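Local coordinates for nitrogenase molybdenum-iron protein alpha chain (Clostridium pasteurianum, PDB 4WES) that carries the iron-molybdenum cofactor and, with the beta chain, the [8Fe-7S] cluster of the nitrogenase component that reduces dinitrogen to ammonium, at residues A[333-345]-A[456-468]. Residues are numbered along the deposited sequence; the frame is centred on the assembly and turned at random. Where two conformers were deposited one is given.
With HCA (3-hydroxy-3-carboxy-adipic acid), chain E; ICS (iron-sulfur-molybdenum cluster with interstitial carbon), chain F.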
ATOM      1  N   LYS A 333      29.147   5.142 -20.647  1.00 10.84           N
ATOM      2  CA  LYS A 333      28.801   4.236 -19.571  0.50 11.09           C
ATOM      3  C   LYS A 333      28.855   2.764 -19.938  1.00 11.05           C
ATOM      4  O   LYS A 333      28.960   1.895 -19.047  1.00 11.76           O
ATOM      5  CB  LYS A 333      27.416   4.588 -19.033  0.50 12.06           C
ATOM      6  CG  LYS A 333      27.350   5.941 -18.344  0.50 13.79           C
ATOM      7  CD  LYS A 333      28.217   6.015 -17.099  0.50 22.12           C
ATOM      8  CE  LYS A 333      27.936   7.286 -16.314  0.50 28.21           C
ATOM      9  NZ  LYS A 333      28.641   7.325 -14.997  0.50 49.91           N
ATOM     10  N   LEU A 334      28.763   2.450 -21.242  1.00 10.37           N
ATOM     11  CA  LEU A 334      28.623   1.065 -21.674  1.00 10.12           C
ATOM     12  C   LEU A 334      29.763   0.557 -22.527  1.00 10.59           C
ATOM     13  O   LEU A 334      29.884  -0.657 -22.706  1.00 10.84           O
ATOM     14  CB  LEU A 334      27.303   0.858 -22.421  1.00 10.23           C
ATOM     15  CG  LEU A 334      26.058   1.182 -21.622  1.00 10.16           C
ATOM     16  CD1 LEU A 334      24.867   1.200 -22.580  1.00 11.22           C
ATOM     17  CD2 LEU A 334      25.865   0.202 -20.483  1.00 11.94           C
ATOM     18  N   GLN A 335      30.613   1.434 -23.045  1.00 11.11           N
ATOM     19  CA  GLN A 335      31.583   0.952 -23.990  1.00 12.33           C
ATOM     20  C   GLN A 335      32.522  -0.064 -23.343  1.00 11.96           C
ATOM     21  O   GLN A 335      32.914   0.057 -22.177  1.00 12.65           O
ATOM     22  CB  GLN A 335      32.346   2.060 -24.701  1.00 13.83           C
ATOM     23  CG  GLN A 335      33.210   2.852 -23.807  1.00 15.73           C
ATOM     24  CD  GLN A 335      33.814   4.054 -24.544  1.00 22.62           C
ATOM     25  OE1 GLN A 335      33.945   4.052 -25.776  1.00 30.12           O
ATOM     26  NE2 GLN A 335      34.167   5.076 -23.800  1.00 33.75           N
ATOM     27  N   GLY A 336      32.896  -1.054 -24.139  1.00 11.57           N
ATOM     28  CA  GLY A 336      33.783  -2.116 -23.665  1.00 12.39           C
ATOM     29  C   GLY A 336      33.111  -3.274 -23.024  1.00 13.35           C
ATOM     30  O   GLY A 336      33.790  -4.235 -22.637  1.00 19.72           O
ATOM     31  N   LYS A 337      31.801  -3.225 -22.882  1.00 10.38           N
ATOM     32  CA  LYS A 337      31.066  -4.343 -22.323  1.00 11.33           C
ATOM     33  C   LYS A 337      30.650  -5.308 -23.418  1.00 10.55           C
ATOM     34  O   LYS A 337      30.685  -4.981 -24.611  1.00 12.63           O
ATOM     35  CB  LYS A 337      29.864  -3.808 -21.566  1.00 10.74           C
ATOM     36  CG  LYS A 337      30.300  -2.963 -20.397  1.00 12.47           C
ATOM     37  CD  LYS A 337      29.175  -2.394 -19.619  1.00 13.21           C
ATOM     38  CE  LYS A 337      29.630  -1.413 -18.593  1.00 15.53           C
ATOM     39  NZ  LYS A 337      30.396  -2.101 -17.529  1.00 18.21           N
ATOM     40  N   THR A 338      30.288  -6.517 -23.021  1.00 10.50           N
ATOM     41  CA  THR A 338      29.892  -7.568 -23.952  1.00 10.68           C
ATOM     42  C   THR A 338      28.443  -7.991 -23.715  1.00  9.48           C
ATOM     43  O   THR A 338      27.903  -7.912 -22.608  1.00 10.40           O
ATOM     44  CB  THR A 338      30.809  -8.811 -23.814  1.00 11.62           C
ATOM     45  OG1 THR A 338      30.707  -9.294 -22.479  1.00 12.96           O
ATOM     46  CG2 THR A 338      32.238  -8.463 -24.169  1.00 13.37           C
ATOM     47  N   ALA A 339      27.839  -8.490 -24.796  1.00 10.31           N
ATOM     48  CA  ALA A 339      26.427  -8.860 -24.794  1.00 10.38           C
ATOM     49  C   ALA A 339      26.189 -10.151 -25.546  1.00 10.03           C
ATOM     50  O   ALA A 339      26.911 -10.493 -26.498  1.00 10.10           O
ATOM     51  CB  ALA A 339      25.588  -7.745 -25.401  1.00 10.74           C
ATOM     52  N   CYS A 340      25.089 -10.806 -25.171  1.00  9.08           N
ATOM     53  CA  CYS A 340      24.479 -11.874 -25.968  1.00  9.42           C
ATOM     54  C   CYS A 340      23.015 -11.463 -26.246  1.00  8.81           C
ATOM     55  O   CYS A 340      22.414 -10.799 -25.423  1.00  9.63           O
ATOM     56  CB  CYS A 340      24.513 -13.197 -25.209  1.00  9.70           C
ATOM     57  SG  CYS A 340      26.114 -13.684 -24.558  1.00 12.57           S
ATOM     58  N   LEU A 341      22.512 -11.918 -27.393  1.00  9.15           N
ATOM     59  CA  LEU A 341      21.115 -11.652 -27.752  1.00  9.78           C
ATOM     60  C   LEU A 341      20.411 -12.911 -28.177  1.00  9.60           C
ATOM     61  O   LEU A 341      20.863 -13.592 -29.092  1.00 11.32           O
ATOM     62  CB  LEU A 341      20.991 -10.641 -28.895  1.00 11.68           C
ATOM     63  CG  LEU A 341      21.637  -9.301 -28.719  1.00 10.86           C
ATOM     64  CD1 LEU A 341      23.048  -9.266 -29.197  1.00 15.22           C
ATOM     65  CD2 LEU A 341      20.853  -8.237 -29.470  1.00 12.08           C
ATOM     66  N   TYR A 342      19.246 -13.169 -27.584  1.00  8.70           N
ATOM     67  CA  TYR A 342      18.458 -14.325 -27.950  1.00  8.53           C
ATOM     68  C   TYR A 342      16.982 -13.972 -27.917  1.00  8.30           C
ATOM     69  O   TYR A 342      16.404 -13.858 -26.858  1.00  9.50           O
ATOM     70  CB  TYR A 342      18.724 -15.545 -27.045  1.00  9.42           C
ATOM     71  CG  TYR A 342      17.988 -16.760 -27.541  1.00  8.74           C
ATOM     72  CD1 TYR A 342      18.389 -17.372 -28.712  1.00  9.07           C
ATOM     73  CD2 TYR A 342      16.882 -17.251 -26.887  1.00  9.87           C
ATOM     74  CE1 TYR A 342      17.713 -18.462 -29.223  1.00 10.39           C
ATOM     75  CE2 TYR A 342      16.197 -18.355 -27.388  1.00  9.84           C
ATOM     76  CZ  TYR A 342      16.610 -18.956 -28.554  1.00  9.69           C
ATOM     77  OH  TYR A 342      15.958 -20.066 -29.063  1.00 10.85           O
ATOM     78  N   VAL A 343      16.412 -13.764 -29.091  1.00  9.22           N
ATOM     79  CA  VAL A 343      14.993 -13.394 -29.207  1.00  8.95           C
ATOM     80  C   VAL A 343      14.323 -14.336 -30.214  1.00  9.31           C
ATOM     81  O   VAL A 343      14.801 -15.445 -30.429  1.00 10.61           O
ATOM     82  CB  VAL A 343      14.772 -11.871 -29.510  1.00  9.38           C
ATOM     83  CG1 VAL A 343      13.566 -11.368 -28.771  1.00  9.86           C
ATOM     84  CG2 VAL A 343      15.981 -11.048 -29.084  1.00  9.70           C
ATOM     85  N   GLY A 344      13.173 -13.968 -30.755  1.00  9.50           N
ATOM     86  CA  GLY A 344      12.383 -14.932 -31.495  1.00  9.39           C
ATOM     87  C   GLY A 344      12.766 -15.123 -32.948  1.00  8.81           C
ATOM     88  O   GLY A 344      13.153 -16.236 -33.373  1.00 10.18           O
ATOM     89  N   GLY A 345      12.620 -14.054 -33.733  1.00  8.18           N
ATOM     90  CA  GLY A 345      12.837 -14.150 -35.131  1.00  9.01           C
ATOM     91  C   GLY A 345      13.407 -12.938 -35.825  1.00  8.53           C
ATOM     92  O   GLY A 345      13.745 -13.035 -37.003  1.00  9.75           O
ATOM     93  N   LEU A 456      31.856 -17.364 -21.361  1.00 12.98           N
ATOM     94  CA  LEU A 456      32.074 -16.008 -21.874  1.00 13.42           C
ATOM     95  C   LEU A 456      31.913 -14.892 -20.844  1.00 14.12           C
ATOM     96  O   LEU A 456      32.421 -13.782 -21.042  1.00 15.10           O
ATOM     97  CB  LEU A 456      31.188 -15.719 -23.074  1.00 13.38           C
ATOM     98  CG  LEU A 456      31.410 -16.584 -24.285  1.00 16.96           C
ATOM     99  CD1 LEU A 456      30.526 -16.078 -25.424  1.00 17.66           C
ATOM    100  CD2 LEU A 456      32.853 -16.571 -24.714  1.00 23.91           C
ATOM    101  N   LYS A 457      31.187 -15.148 -19.765  1.00 13.06           N
ATOM    102  CA  LYS A 457      30.997 -14.159 -18.718  1.00 12.48           C
ATOM    103  C   LYS A 457      30.583 -12.807 -19.318  1.00 12.35           C
ATOM    104  O   LYS A 457      31.201 -11.780 -19.084  1.00 13.57           O
ATOM    105  CB  LYS A 457      32.226 -14.044 -17.825  1.00 14.89           C
ATOM    106  CG  LYS A 457      32.643 -15.401 -17.242  1.00 18.98           C
ATOM    107  CD  LYS A 457      33.794 -15.313 -16.292  1.00 27.33           C
ATOM    108  CE  LYS A 457      34.307 -16.715 -15.948  1.00 59.18           C
ATOM    109  NZ  LYS A 457      33.251 -17.682 -15.506  1.00 63.59           N
ATOM    110  N   PRO A 458      29.478 -12.797 -20.075  1.00 11.80           N
ATOM    111  CA  PRO A 458      29.046 -11.536 -20.670  1.00 11.51           C
ATOM    112  C   PRO A 458      28.570 -10.545 -19.625  1.00 11.05           C
ATOM    113  O   PRO A 458      28.084 -10.936 -18.540  1.00 11.86           O
ATOM    114  CB  PRO A 458      27.870 -11.961 -21.566  1.00 11.98           C
ATOM    115  CG  PRO A 458      27.290 -13.134 -20.833  1.00 12.31           C
ATOM    116  CD  PRO A 458      28.506 -13.878 -20.289  1.00 12.71           C
ATOM    117  N   ASP A 459      28.630  -9.257 -19.958  1.00 10.33           N
ATOM    118  CA  ASP A 459      28.069  -8.236 -19.062  1.00 10.35           C
ATOM    119  C   ASP A 459      26.545  -8.178 -19.069  1.00  9.97           C
ATOM    120  O   ASP A 459      25.951  -7.683 -18.129  1.00 11.47           O
ATOM    121  CB  ASP A 459      28.606  -6.868 -19.427  1.00 11.19           C
ATOM    122  CG  ASP A 459      30.088  -6.757 -19.232  1.00 12.08           C
ATOM    123  OD1 ASP A 459      30.515  -6.702 -18.074  1.00 18.20           O
ATOM    124  OD2 ASP A 459      30.844  -6.801 -20.206  1.00 12.04           O
ATOM    125  N   MET A 460      25.938  -8.624 -20.159  1.00  9.31           N
ATOM    126  CA  MET A 460      24.499  -8.557 -20.284  1.00  9.48           C
ATOM    127  C   MET A 460      24.045  -9.623 -21.267  1.00  8.95           C
ATOM    128  O   MET A 460      24.747  -9.958 -22.209  1.00  9.97           O
ATOM    129  CB  MET A 460      24.075  -7.154 -20.740  1.00  9.41           C
ATOM    130  CG  MET A 460      24.535  -6.786 -22.136  1.00 10.62           C
ATOM    131  SD  MET A 460      24.545  -5.039 -22.535  1.00 11.02           S
ATOM    132  CE  MET A 460      26.132  -4.587 -21.846  1.00 12.70           C
ATOM    133  N   PHE A 461      22.816 -10.124 -21.063  1.00  8.50           N
ATOM    134  CA  PHE A 461      22.264 -11.172 -21.916  1.00  8.98           C
ATOM    135  C   PHE A 461      20.804 -10.821 -22.146  1.00  8.79           C
ATOM    136  O   PHE A 461      19.996 -10.911 -21.246  1.00 10.40           O
ATOM    137  CB  PHE A 461      22.456 -12.557 -21.277  1.00  9.40           C
ATOM    138  CG  PHE A 461      22.368 -13.709 -22.239  1.00  9.70           C
ATOM    139  CD1 PHE A 461      23.347 -14.697 -22.248  1.00 10.89           C
ATOM    140  CD2 PHE A 461      21.304 -13.829 -23.140  1.00 10.72           C
ATOM    141  CE1 PHE A 461      23.274 -15.727 -23.130  1.00 11.98           C
ATOM    142  CE2 PHE A 461      21.248 -14.871 -24.044  1.00 11.77           C
ATOM    143  CZ  PHE A 461      22.240 -15.818 -24.029  1.00 12.34           C
ATOM    144  N   PHE A 462      20.515 -10.371 -23.373  1.00  8.17           N
ATOM    145  CA  PHE A 462      19.152  -9.964 -23.745  1.00  8.38           C
ATOM    146  C   PHE A 462      18.360 -11.197 -24.164  1.00  8.88           C
ATOM    147  O   PHE A 462      18.815 -11.954 -25.022  1.00  9.61           O
ATOM    148  CB  PHE A 462      19.199  -8.973 -24.901  1.00  8.68           C
ATOM    149  CG  PHE A 462      19.889  -7.681 -24.597  1.00  8.58           C
ATOM    150  CD1 PHE A 462      21.228  -7.500 -24.882  1.00  9.06           C
ATOM    151  CD2 PHE A 462      19.199  -6.647 -24.026  1.00  8.97           C
ATOM    152  CE1 PHE A 462      21.864  -6.317 -24.613  1.00  9.17           C
ATOM    153  CE2 PHE A 462      19.830  -5.449 -23.748  1.00  9.18           C
ATOM    154  CZ  PHE A 462      21.162  -5.281 -24.015  1.00  9.35           C
ATOM    155  N   ALA A 463      17.146 -11.343 -23.623  1.00  8.12           N
ATOM    156  CA  ALA A 463      16.326 -12.510 -23.955  1.00  8.20           C
ATOM    157  C   ALA A 463      14.857 -12.214 -23.651  1.00  7.63           C
ATOM    158  O   ALA A 463      14.384 -11.102 -23.981  1.00  8.03           O
ATOM    159  CB  ALA A 463      16.888 -13.777 -23.273  1.00  9.18           C
ATOM    160  N   GLY A 464      14.145 -13.148 -23.070  1.00  8.19           N
ATOM    161  CA  GLY A 464      12.767 -12.987 -22.710  1.00  7.80           C
ATOM    162  C   GLY A 464      12.502 -13.263 -21.252  1.00  7.28           C
ATOM    163  O   GLY A 464      13.458 -13.359 -20.428  1.00  7.98           O
ATOM    164  N   ILE A 465      11.237 -13.446 -20.917  1.00  7.18           N
ATOM    165  CA  ILE A 465      10.831 -13.589 -19.541  1.00  7.62           C
ATOM    166  C   ILE A 465      11.259 -14.921 -18.914  1.00  7.76           C
ATOM    167  O   ILE A 465      11.466 -14.991 -17.701  1.00  8.74           O
ATOM    168  CB  ILE A 465       9.304 -13.363 -19.442  1.00  9.54           C
ATOM    169  CG1 ILE A 465       8.827 -13.224 -18.010  1.00 11.09           C
ATOM    170  CG2 ILE A 465       8.530 -14.467 -20.157  1.00 10.12           C
ATOM    171  CD1 ILE A 465       9.408 -12.095 -17.261  1.00 11.60           C
ATOM    172  N   LYS A 466      11.332 -15.982 -19.720  1.00  7.74           N
ATOM    173  CA  LYS A 466      11.693 -17.291 -19.166  1.00  7.95           C
ATOM    174  C   LYS A 466      13.174 -17.348 -18.833  1.00  8.20           C
ATOM    175  O   LYS A 466      13.560 -18.036 -17.877  1.00  9.24           O
ATOM    176  CB  LYS A 466      11.286 -18.426 -20.095  1.00  8.05           C
ATOM    177  CG  LYS A 466       9.774 -18.443 -20.363  1.00  8.22           C
ATOM    178  CD  LYS A 466       9.290 -19.664 -21.125  1.00  8.49           C
ATOM    179  CE  LYS A 466       9.923 -19.918 -22.463  1.00  8.27           C
ATOM    180  NZ  LYS A 466       9.727 -18.801 -23.427  1.00  9.20           N
ATOM    181  N   GLU A 467      14.008 -16.659 -19.592  1.00  8.16           N
ATOM    182  CA  GLU A 467      15.435 -16.635 -19.342  1.00  8.27           C
ATOM    183  C   GLU A 467      15.840 -15.585 -18.336  1.00  8.51           C
ATOM    184  O   GLU A 467      16.871 -15.741 -17.651  1.00  8.90           O
ATOM    185  CB  GLU A 467      16.201 -16.393 -20.640  1.00  9.21           C
ATOM    186  CG  GLU A 467      15.920 -17.350 -21.796  1.00 10.43           C
ATOM    187  CD  GLU A 467      14.834 -16.892 -22.763  1.00 11.22           C
ATOM    188  OE1 GLU A 467      13.993 -16.032 -22.382  1.00  9.81           O
ATOM    189  OE2 GLU A 467      14.854 -17.400 -23.924  1.00 12.14           O
ATOM    190  N   LYS A 468      15.095 -14.489 -18.244  1.00  8.31           N
ATOM    191  CA  LYS A 468      15.570 -13.280 -17.540  1.00  8.06           C
ATOM    192  C   LYS A 468      16.080 -13.620 -16.122  1.00  7.88           C
ATOM    193  O   LYS A 468      17.192 -13.238 -15.762  1.00  8.04           O
ATOM    194  CB  LYS A 468      14.451 -12.243 -17.407  1.00  8.48           C
ATOM    195  CG  LYS A 468      14.916 -10.996 -16.671  1.00  8.92           C
ATOM    196  CD  LYS A 468      13.782 -10.013 -16.401  1.00  8.42           C
ATOM    197  CE  LYS A 468      14.216  -8.770 -15.666  1.00  9.46           C
ATOM    198  NZ  LYS A 468      14.864  -7.766 -16.542  1.00  8.50           N
TER
HETATM  199  C1  HCA E 601       5.169 -15.451 -27.877  1.00  9.67           C
HETATM  200  C2  HCA E 601       5.047 -14.052 -27.267  1.00  8.09           C
HETATM  201  C3  HCA E 601       6.371 -13.469 -26.778  1.00  7.43           C
HETATM  202  C4  HCA E 601       6.785 -14.027 -25.403  1.00  7.37           C
HETATM  203  C5  HCA E 601       7.965 -13.190 -24.878  1.00  8.33           C
HETATM  204  C6  HCA E 601       8.854 -13.762 -23.815  1.00  8.30           C
HETATM  205  C7  HCA E 601       6.222 -11.952 -26.640  1.00  7.59           C
HETATM  206  O1  HCA E 601       6.259 -15.824 -28.332  1.00 10.09           O
HETATM  207  O2  HCA E 601       4.150 -16.161 -27.924  1.00 10.56           O
HETATM  208  O3  HCA E 601       9.263 -12.981 -22.902  1.00  8.11           O
HETATM  209  O4  HCA E 601       9.176 -14.970 -23.869  1.00  8.53           O
HETATM  210  O5  HCA E 601       7.077 -11.238 -27.210  1.00  7.33           O
HETATM  211  O6  HCA E 601       5.310 -11.505 -25.931  1.00  8.14           O
HETATM  212  O7  HCA E 601       7.412 -13.760 -27.698  1.00  7.52           O
HETATM  213 FE1  ICS F 602       8.759 -10.508 -35.627  1.00  8.52          FE
HETATM  214 MO1  ICS F 602       8.262 -12.104 -28.874  1.00  7.47          MO
HETATM  215 FE2  ICS F 602       7.856 -12.306 -33.889  1.00  8.08          FE
HETATM  216 FE3  ICS F 602       7.756  -9.704 -33.285  1.00  8.15          FE
HETATM  217 FE4  ICS F 602      10.095 -10.957 -33.429  1.00  8.18          FE
HETATM  218 FE5  ICS F 602       9.921 -11.579 -30.930  1.00  7.79          FE
HETATM  219 FE6  ICS F 602       7.667 -12.862 -31.380  1.00  7.80          FE
HETATM  220 FE7  ICS F 602       7.605 -10.342 -30.780  1.00  7.73          FE
HETATM  221  CX  ICS F 602       8.527 -11.285 -32.314  1.00  8.35           C
HETATM  222  S1A ICS F 602       9.761 -12.512 -35.089  1.00  8.76           S
HETATM  223  S1B ICS F 602       9.392 -13.653 -30.213  1.00  7.90           S
HETATM  224  S2A ICS F 602       6.612 -10.746 -34.975  1.00  8.61           S
HETATM  225  S2B ICS F 602       6.823 -14.063 -32.996  1.00  8.23           S
HETATM  226  S3A ICS F 602      11.837 -11.201 -32.057  1.00  8.42           S
HETATM  227  S3B ICS F 602       6.191 -11.910 -30.018  1.00  7.64           S
HETATM  228  S4A ICS F 602       9.628  -8.868 -34.253  1.00  8.70           S
HETATM  229  S4B ICS F 602       9.315 -10.075 -29.385  1.00  7.77           S
HETATM  230  S5A ICS F 602       6.711  -8.544 -31.687  1.00  8.36           S
HETATM  231  O   HOH W   1      29.141  -4.457 -16.681  1.00 21.16           O
HETATM  232  O   HOH W   2      32.631 -10.558 -21.246  1.00 32.10           O
HETATM  233  O   HOH W   3      13.968 -14.931 -25.806  1.00 12.37           O
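Cys340 sets its CB over the centre of the Phe461 ring: the atom stands 3.4 Å from the ring centroid and 9° off the normal, a CH-pi contact made on one face. Its SG, turned anti to the carbonyl carbon, reaches obliquely over the CD1-CE1 side, while Pro458 CB meets this sulfur at 3.9 Å. Tyr342 CB abuts the same ring at its edge, and helix 446-456 packs against Phe461 through Met449 and Leu453. On the opposite sheet face, Ala339 CB touches Met460 CG at 3.6 Å and the edge of the Phe462 ring.

The backbones run parallel, their axes 16° apart; Cys340 N donates to Met460 O and Cys340 O accepts from Phe462 N, both bonds to the one neighbouring strand, and Tyr342 N continues the ladder to Phe462 O. At the N-terminal end of the strand pair, Asp459 OD2 takes Thr338 N on its anti lone pair (2.9 Å), and Asp459 N reaches Thr338 OG1. A water joins Asp459 OD1 to Lys337 NZ, whose opposite charges are not in direct contact. Past the C-terminal end, Glu467 OE2 approaches the Tyr342 ring edge at CD2, 3.6 Å away, with the carboxylate turned 75° from the ring; a water bridges OE2 and Tyr342 O, and OE1 accepts Gly464 N from above the carboxylate plane.

The segments that follow the strands reach the cofactor: Gly344 N lies 3.3 Å from sulfur S3A of the cluster, and Ile465 N hydrogen-bonds homocitrate O3 at 2.8 Å. Parallel neighbours delivering loops to a ligand at their C-terminal ends are typical of Rossmann-like alpha/beta domains, here forming part of the iron-molybdenum cofactor site.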